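Local coordinates for extracellular solute-binding protein family 1 (PDB 5IXP) that probably captures a solute outside the cell and hands it to an ABC transporter, as bacterial solute-binding proteins do, at residues A[1-15]-A[27-41]. Residues are numbered along the deposited sequence; the frame is centred on the assembly and turned at random. Where two conformers were deposited one is given.
Sequences PVELTIATFNEFGYS and NVKITERRAATVDEH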
loop_
_atom_site.group_PDB
_atom_site.type_symbol
_atom_site.label_atom_id
_atom_site.label_comp_id
_atom_site.label_asym_id
_atom_site.label_seq_id
_atom_site.Cartn_x
_atom_site.Cartn_y
_atom_site.Cartn_z
ATOM N N PRO A 1 -34.770 -15.468 4.609
ATOM C CA PRO A 1 -33.534 -15.468 5.393
ATOM C C PRO A 1 -32.301 -15.701 4.530
ATOM O O PRO A 1 -31.982 -16.821 4.126
ATOM C CB PRO A 1 -33.737 -16.619 6.374
ATOM C CG PRO A 1 -34.780 -17.522 5.717
ATOM C CD PRO A 1 -35.323 -16.823 4.489
ATOM N N VAL A 2 -31.624 -14.600 4.249
ATOM C CA VAL A 2 -30.389 -14.594 3.480
ATOM C C VAL A 2 -29.239 -14.744 4.466
ATOM O O VAL A 2 -29.089 -13.927 5.380
ATOM C CB VAL A 2 -30.264 -13.291 2.675
ATOM C CG1 VAL A 2 -28.952 -13.245 1.893
ATOM C CG2 VAL A 2 -31.463 -13.120 1.746
ATOM N N GLU A 3 -28.430 -15.786 4.305
ATOM C CA GLU A 3 -27.270 -15.960 5.168
ATOM C C GLU A 3 -26.014 -15.672 4.363
ATOM O O GLU A 3 -25.760 -16.320 3.346
ATOM C CB GLU A 3 -27.236 -17.351 5.804
ATOM C CG GLU A 3 -28.560 -17.682 6.491
ATOM C CD GLU A 3 -28.509 -18.909 7.388
ATOM O OE1 GLU A 3 -29.121 -18.826 8.475
ATOM O OE2 GLU A 3 -27.892 -19.919 7.021
ATOM N N LEU A 4 -25.249 -14.679 4.811
ATOM C CA LEU A 4 -24.025 -14.264 4.144
ATOM C C LEU A 4 -22.836 -14.482 5.062
ATOM O O LEU A 4 -22.901 -14.172 6.253
ATOM C CB LEU A 4 -24.076 -12.781 3.769
ATOM C CG LEU A 4 -25.146 -12.361 2.757
ATOM C CD1 LEU A 4 -25.139 -10.845 2.560
ATOM C CD2 LEU A 4 -24.921 -13.096 1.442
ATOM N N THR A 5 -21.757 -15.021 4.506
ATOM C CA THR A 5 -20.473 -15.070 5.186
ATOM C C THR A 5 -19.554 -14.041 4.553
ATOM O O THR A 5 -19.604 -13.816 3.340
ATOM C CB THR A 5 -19.823 -16.454 5.092
ATOM O OG1 THR A 5 -19.927 -16.940 3.747
ATOM C CG2 THR A 5 -20.483 -17.430 6.048
ATOM N N ILE A 6 -18.737 -13.398 5.377
ATOM C CA ILE A 6 -17.716 -12.485 4.894
ATOM C C ILE A 6 -16.406 -12.864 5.567
ATOM O O ILE A 6 -16.353 -13.007 6.795
ATOM C CB ILE A 6 -18.090 -11.007 5.149
ATOM C CG1 ILE A 6 -16.919 -10.100 4.775
ATOM C CG2 ILE A 6 -18.543 -10.762 6.608
ATOM C CD1 ILE A 6 -17.307 -8.606 4.699
ATOM N N ALA A 7 -15.358 -13.057 4.763
ATOM C CA ALA A 7 -14.053 -13.463 5.271
ATOM C C ALA A 7 -13.130 -12.250 5.251
ATOM O O ALA A 7 -12.884 -11.675 4.186
ATOM C CB ALA A 7 -13.461 -14.596 4.434
ATOM N N THR A 8 -12.642 -11.854 6.422
ATOM C CA THR A 8 -11.717 -10.739 6.555
ATOM C C THR A 8 -10.451 -11.217 7.252
ATOM O O THR A 8 -10.374 -12.337 7.764
ATOM C CB THR A 8 -12.331 -9.554 7.329
ATOM O OG1 THR A 8 -12.601 -9.933 8.684
ATOM C CG2 THR A 8 -13.621 -9.080 6.668
ATOM N N PHE A 9 -9.452 -10.341 7.266
ATOM C CA PHE A 9 -8.161 -10.631 7.871
ATOM C C PHE A 9 -7.722 -9.371 8.595
ATOM O O PHE A 9 -8.179 -8.270 8.278
ATOM C CB PHE A 9 -7.118 -11.058 6.813
ATOM C CG PHE A 9 -6.980 -10.078 5.683
ATOM C CD1 PHE A 9 -6.109 -8.995 5.780
ATOM C CD2 PHE A 9 -7.742 -10.219 4.526
ATOM C CE1 PHE A 9 -6.001 -8.067 4.739
ATOM C CE2 PHE A 9 -7.638 -9.305 3.490
ATOM C CZ PHE A 9 -6.774 -8.219 3.600
ATOM N N ASN A 10 -6.831 -9.536 9.573
ATOM C CA ASN A 10 -6.451 -8.430 10.448
ATOM C C ASN A 10 -7.724 -7.788 10.988
ATOM O O ASN A 10 -8.658 -8.509 11.347
ATOM C CB ASN A 10 -5.553 -7.432 9.711
ATOM C CG ASN A 10 -4.202 -8.039 9.328
ATOM O OD1 ASN A 10 -3.681 -8.920 10.024
ATOM N ND2 ASN A 10 -3.631 -7.571 8.220
ATOM N N GLU A 11 -7.814 -6.463 11.043
ATOM C CA GLU A 11 -8.998 -5.826 11.628
ATOM C C GLU A 11 -9.620 -4.854 10.631
ATOM O O GLU A 11 -9.173 -3.705 10.499
ATOM C CB GLU A 11 -8.660 -5.122 12.939
ATOM C CG GLU A 11 -9.904 -4.530 13.611
ATOM C CD GLU A 11 -11.013 -5.566 13.781
ATOM O OE1 GLU A 11 -10.887 -6.440 14.668
ATOM O OE2 GLU A 11 -11.998 -5.529 13.009
ATOM N N PHE A 12 -10.685 -5.303 9.959
ATOM C CA PHE A 12 -11.416 -4.426 9.056
ATOM C C PHE A 12 -12.297 -3.422 9.791
ATOM O O PHE A 12 -12.749 -2.453 9.172
ATOM C CB PHE A 12 -12.255 -5.262 8.081
ATOM C CG PHE A 12 -11.479 -5.713 6.869
ATOM C CD1 PHE A 12 -10.325 -6.449 7.018
ATOM C CD2 PHE A 12 -11.897 -5.386 5.587
ATOM C CE1 PHE A 12 -9.591 -6.864 5.915
ATOM C CE2 PHE A 12 -11.171 -5.791 4.473
ATOM C CZ PHE A 12 -10.002 -6.529 4.645
ATOM N N GLY A 13 -12.537 -3.614 11.085
ATOM C CA GLY A 13 -13.349 -2.666 11.828
ATOM C C GLY A 13 -14.831 -2.748 11.542
ATOM O O GLY A 13 -15.557 -1.780 11.798
ATOM N N TYR A 14 -15.313 -3.889 11.048
ATOM C CA TYR A 14 -16.689 -4.026 10.578
ATOM C C TYR A 14 -17.672 -4.509 11.646
ATOM O O TYR A 14 -18.872 -4.581 11.360
ATOM C CB TYR A 14 -16.747 -5.007 9.406
ATOM C CG TYR A 14 -16.210 -4.511 8.083
ATOM C CD1 TYR A 14 -16.059 -5.393 7.016
ATOM C CD2 TYR A 14 -15.899 -3.157 7.877
ATOM C CE1 TYR A 14 -15.595 -4.966 5.782
ATOM C CE2 TYR A 14 -15.421 -2.718 6.633
ATOM C CZ TYR A 14 -15.278 -3.636 5.593
ATOM O OH TYR A 14 -14.820 -3.235 4.357
ATOM N N SER A 15 -17.212 -4.859 12.849
ATOM C CA SER A 15 -18.095 -5.554 13.795
ATOM C C SER A 15 -19.387 -4.780 14.063
ATOM O O SER A 15 -20.485 -5.356 14.037
ATOM C CB SER A 15 -17.361 -5.827 15.107
ATOM O OG SER A 15 -16.319 -6.769 14.901
ATOM N N ASN A 27 -33.913 -9.520 7.114
ATOM C CA ASN A 27 -33.859 -10.803 6.428
ATOM C C ASN A 27 -32.443 -11.352 6.293
ATOM O O ASN A 27 -32.284 -12.521 5.924
ATOM C CB ASN A 27 -34.489 -10.668 5.037
ATOM C CG ASN A 27 -33.856 -9.549 4.206
ATOM O OD1 ASN A 27 -33.772 -8.383 4.638
ATOM N ND2 ASN A 27 -33.409 -9.902 3.003
ATOM N N VAL A 28 -31.423 -10.552 6.600
ATOM C CA VAL A 28 -30.027 -10.868 6.306
ATOM C C VAL A 28 -29.308 -11.220 7.601
ATOM O O VAL A 28 -29.355 -10.454 8.575
ATOM C CB VAL A 28 -29.322 -9.696 5.598
ATOM C CG1 VAL A 28 -27.843 -10.032 5.332
ATOM C CG2 VAL A 28 -30.033 -9.355 4.304
ATOM N N LYS A 29 -28.634 -12.365 7.607
ATOM C CA LYS A 29 -27.784 -12.779 8.714
ATOM C C LYS A 29 -26.340 -12.807 8.231
ATOM O O LYS A 29 -26.041 -13.451 7.218
ATOM C CB LYS A 29 -28.187 -14.155 9.255
ATOM C CG LYS A 29 -27.471 -14.496 10.562
ATOM C CD LYS A 29 -27.867 -15.852 11.137
ATOM C CE LYS A 29 -27.010 -16.960 10.559
ATOM N NZ LYS A 29 -27.340 -18.242 11.206
ATOM N N ILE A 30 -25.456 -12.104 8.946
ATOM C CA ILE A 30 -24.048 -11.979 8.574
ATOM C C ILE A 30 -23.204 -12.764 9.565
ATOM O O ILE A 30 -23.329 -12.585 10.783
ATOM C CB ILE A 30 -23.582 -10.512 8.550
ATOM C CG1 ILE A 30 -24.389 -9.697 7.542
ATOM C CG2 ILE A 30 -22.074 -10.440 8.212
ATOM C CD1 ILE A 30 -24.154 -8.183 7.677
ATOM N N THR A 31 -22.305 -13.588 9.044
ATOM C CA THR A 31 -21.307 -14.267 9.854
ATOM C C THR A 31 -19.936 -13.897 9.309
ATOM O O THR A 31 -19.704 -14.011 8.104
ATOM C CB THR A 31 -21.477 -15.787 9.809
ATOM O OG1 THR A 31 -22.820 -16.145 10.169
ATOM C CG2 THR A 31 -20.482 -16.448 10.773
ATOM N N GLU A 32 -19.043 -13.447 10.179
ATOM C CA GLU A 32 -17.680 -13.125 9.768
ATOM C C GLU A 32 -16.765 -14.310 10.038
ATOM O O GLU A 32 -16.854 -14.948 11.092
ATOM C CB GLU A 32 -17.151 -11.884 10.495
ATOM C CG GLU A 32 -15.792 -11.392 9.953
ATOM C CD GLU A 32 -15.282 -10.130 10.660
ATOM O OE1 GLU A 32 -15.126 -10.168 11.903
ATOM O OE2 GLU A 32 -15.050 -9.099 9.975
ATOM N N ARG A 33 -15.872 -14.584 9.081
ATOM C CA ARG A 33 -14.879 -15.640 9.173
ATOM C C ARG A 33 -13.497 -14.997 9.167
ATOM O O ARG A 33 -13.202 -14.170 8.297
ATOM C CB ARG A 33 -15.050 -16.610 7.990
ATOM C CG ARG A 33 -14.015 -17.689 7.862
ATOM C CD ARG A 33 -14.206 -18.419 6.537
ATOM N NE ARG A 33 -15.551 -18.972 6.407
ATOM C CZ ARG A 33 -16.057 -19.447 5.270
ATOM N NH1 ARG A 33 -15.333 -19.415 4.164
ATOM N NH2 ARG A 33 -17.291 -19.941 5.235
ATOM N N ARG A 34 -12.659 -15.351 10.142
ATOM C CA ARG A 34 -11.313 -14.782 10.240
ATOM C C ARG A 34 -10.304 -15.915 10.303
ATOM O O ARG A 34 -10.235 -16.616 11.316
ATOM C CB ARG A 34 -11.164 -13.892 11.478
ATOM C CG ARG A 34 -12.069 -12.692 11.503
ATOM C CD ARG A 34 -11.734 -11.806 12.695
ATOM N NE ARG A 34 -12.638 -10.669 12.751
ATOM C CZ ARG A 34 -12.356 -9.516 13.345
ATOM N NH1 ARG A 34 -11.183 -9.338 13.950
ATOM N NH2 ARG A 34 -13.250 -8.538 13.325
ATOM N N ALA A 35 -9.507 -16.080 9.248
ATOM C CA ALA A 35 -8.343 -16.953 9.353
ATOM C C ALA A 35 -7.376 -16.409 10.407
ATOM O O ALA A 35 -7.358 -15.209 10.715
ATOM C CB ALA A 35 -7.632 -17.077 8.003
ATOM N N ALA A 36 -6.561 -17.311 10.965
ATOM C CA ALA A 36 -5.639 -16.911 12.027
ATOM C C ALA A 36 -4.583 -15.935 11.529
ATOM O O ALA A 36 -4.113 -15.087 12.297
ATOM C CB ALA A 36 -4.957 -18.138 12.631
ATOM N N THR A 37 -4.172 -16.057 10.270
ATOM C CA THR A 37 -3.137 -15.202 9.710
ATOM C C THR A 37 -3.556 -14.760 8.319
ATOM O O THR A 37 -4.418 -15.368 7.678
ATOM C CB THR A 37 -1.782 -15.918 9.602
ATOM O OG1 THR A 37 -1.896 -16.979 8.645
ATOM C CG2 THR A 37 -1.338 -16.488 10.958
ATOM N N VAL A 38 -2.899 -13.712 7.839
ATOM C CA VAL A 38 -3.154 -13.260 6.479
ATOM C C VAL A 38 -2.729 -14.324 5.471
ATOM O O VAL A 38 -3.415 -14.559 4.472
ATOM C CB VAL A 38 -2.449 -11.918 6.229
ATOM C CG1 VAL A 38 -2.728 -11.467 4.845
ATOM C CG2 VAL A 38 -2.942 -10.880 7.223
ATOM N N ASP A 39 -1.599 -14.997 5.722
ATOM C CA ASP A 39 -1.164 -16.049 4.804
ATOM C C ASP A 39 -2.199 -17.163 4.716
ATOM O O ASP A 39 -2.409 -17.742 3.643
ATOM C CB ASP A 39 0.190 -16.617 5.228
ATOM C CG ASP A 39 1.340 -15.646 4.994
ATOM O OD1 ASP A 39 1.231 -14.761 4.112
ATOM O OD2 ASP A 39 2.367 -15.778 5.690
ATOM N N GLU A 40 -2.865 -17.484 5.830
ATOM C CA GLU A 40 -3.856 -18.545 5.731
ATOM C C GLU A 40 -5.135 -18.071 5.071
ATOM O O GLU A 40 -5.804 -18.864 4.403
ATOM C CB GLU A 40 -4.142 -19.144 7.094
ATOM C CG GLU A 40 -3.315 -20.404 7.262
ATOM C CD GLU A 40 -3.029 -20.684 8.673
ATOM O OE1 GLU A 40 -3.329 -19.789 9.486
ATOM O OE2 GLU A 40 -2.514 -21.782 8.965
ATOM N N HIS A 41 -5.482 -16.795 5.234
ATOM C CA HIS A 41 -6.594 -16.240 4.468
ATOM C C HIS A 41 -6.345 -16.392 2.970
ATOM O O HIS A 41 -7.225 -16.832 2.218
ATOM C CB HIS A 41 -6.794 -14.774 4.846
ATOM C CG HIS A 41 -7.860 -14.092 4.050
ATOM N ND1 HIS A 41 -9.179 -14.042 4.459
ATOM C CD2 HIS A 41 -7.807 -13.439 2.863
ATOM C CE1 HIS A 41 -9.889 -13.380 3.560
ATOM N NE2 HIS A 41 -9.080 -13.004 2.580
HETATM O O HOH W 1 -10.541 -15.125 6.758
HETATM O O HOH W 2 -5.980 -12.348 10.153
HETATM O O HOH W 3 -14.034 -6.700 10.919
HETATM O O HOH W 4 -16.894 -9.117 13.714
#
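Arg34 and Phe9 bury the most surface where residues 1-15 meet residues 27-41, both beyond or near the C-terminal end of two parallel strands. Arg34 suits its place because one flat guanidinium can serve two acids. Its NE and NH2 both grip Glu32 OE1 from the same face of that carboxylate, NE at 2.7 Å, while NH1 gives a fairly straight bond to Glu11 OE1 (3.0 Å) that arrives from above the carboxylate plane. The acid of Glu11 is turned back by its bend at chi2 (53°), and its OE2 takes the Gly13 N-H, which ties the loop to the charge network. Arg34 NE would probably lose its acceptor, and the guanidinium a hold on its rotation, with an alanine at Glu32.

Phe9 turns an edge toward the face of His41, the planes at 58°, with Phe9 CD2 3.6 Å from His41 CD2 and over the middle of the imidazole. A flat apolar ring suits this spot, since one of its own faces also takes Phe12 CE1. Val38 CG2 packs 4.0 Å from Phe9 CD1. A histidine fits here because its rim stays polar: a water joins ND1 to Thr8 O and Ala35 N, and NE2 bonds Ala60 O.

Between the strands, Val2, Leu4 and Ile6 each use both N-H and C=O, hydrogen-bonded to Asn27, Lys29, Thr31 and Arg33, while Thr8 gives its N-H to Arg33 O. This pair belongs to a beta-alpha-beta unit whose helix 15-24 packs Tyr18 against Ile6, Thr8 and Ile30, while strand 58-62 flanks strand 2-8 on its other edge.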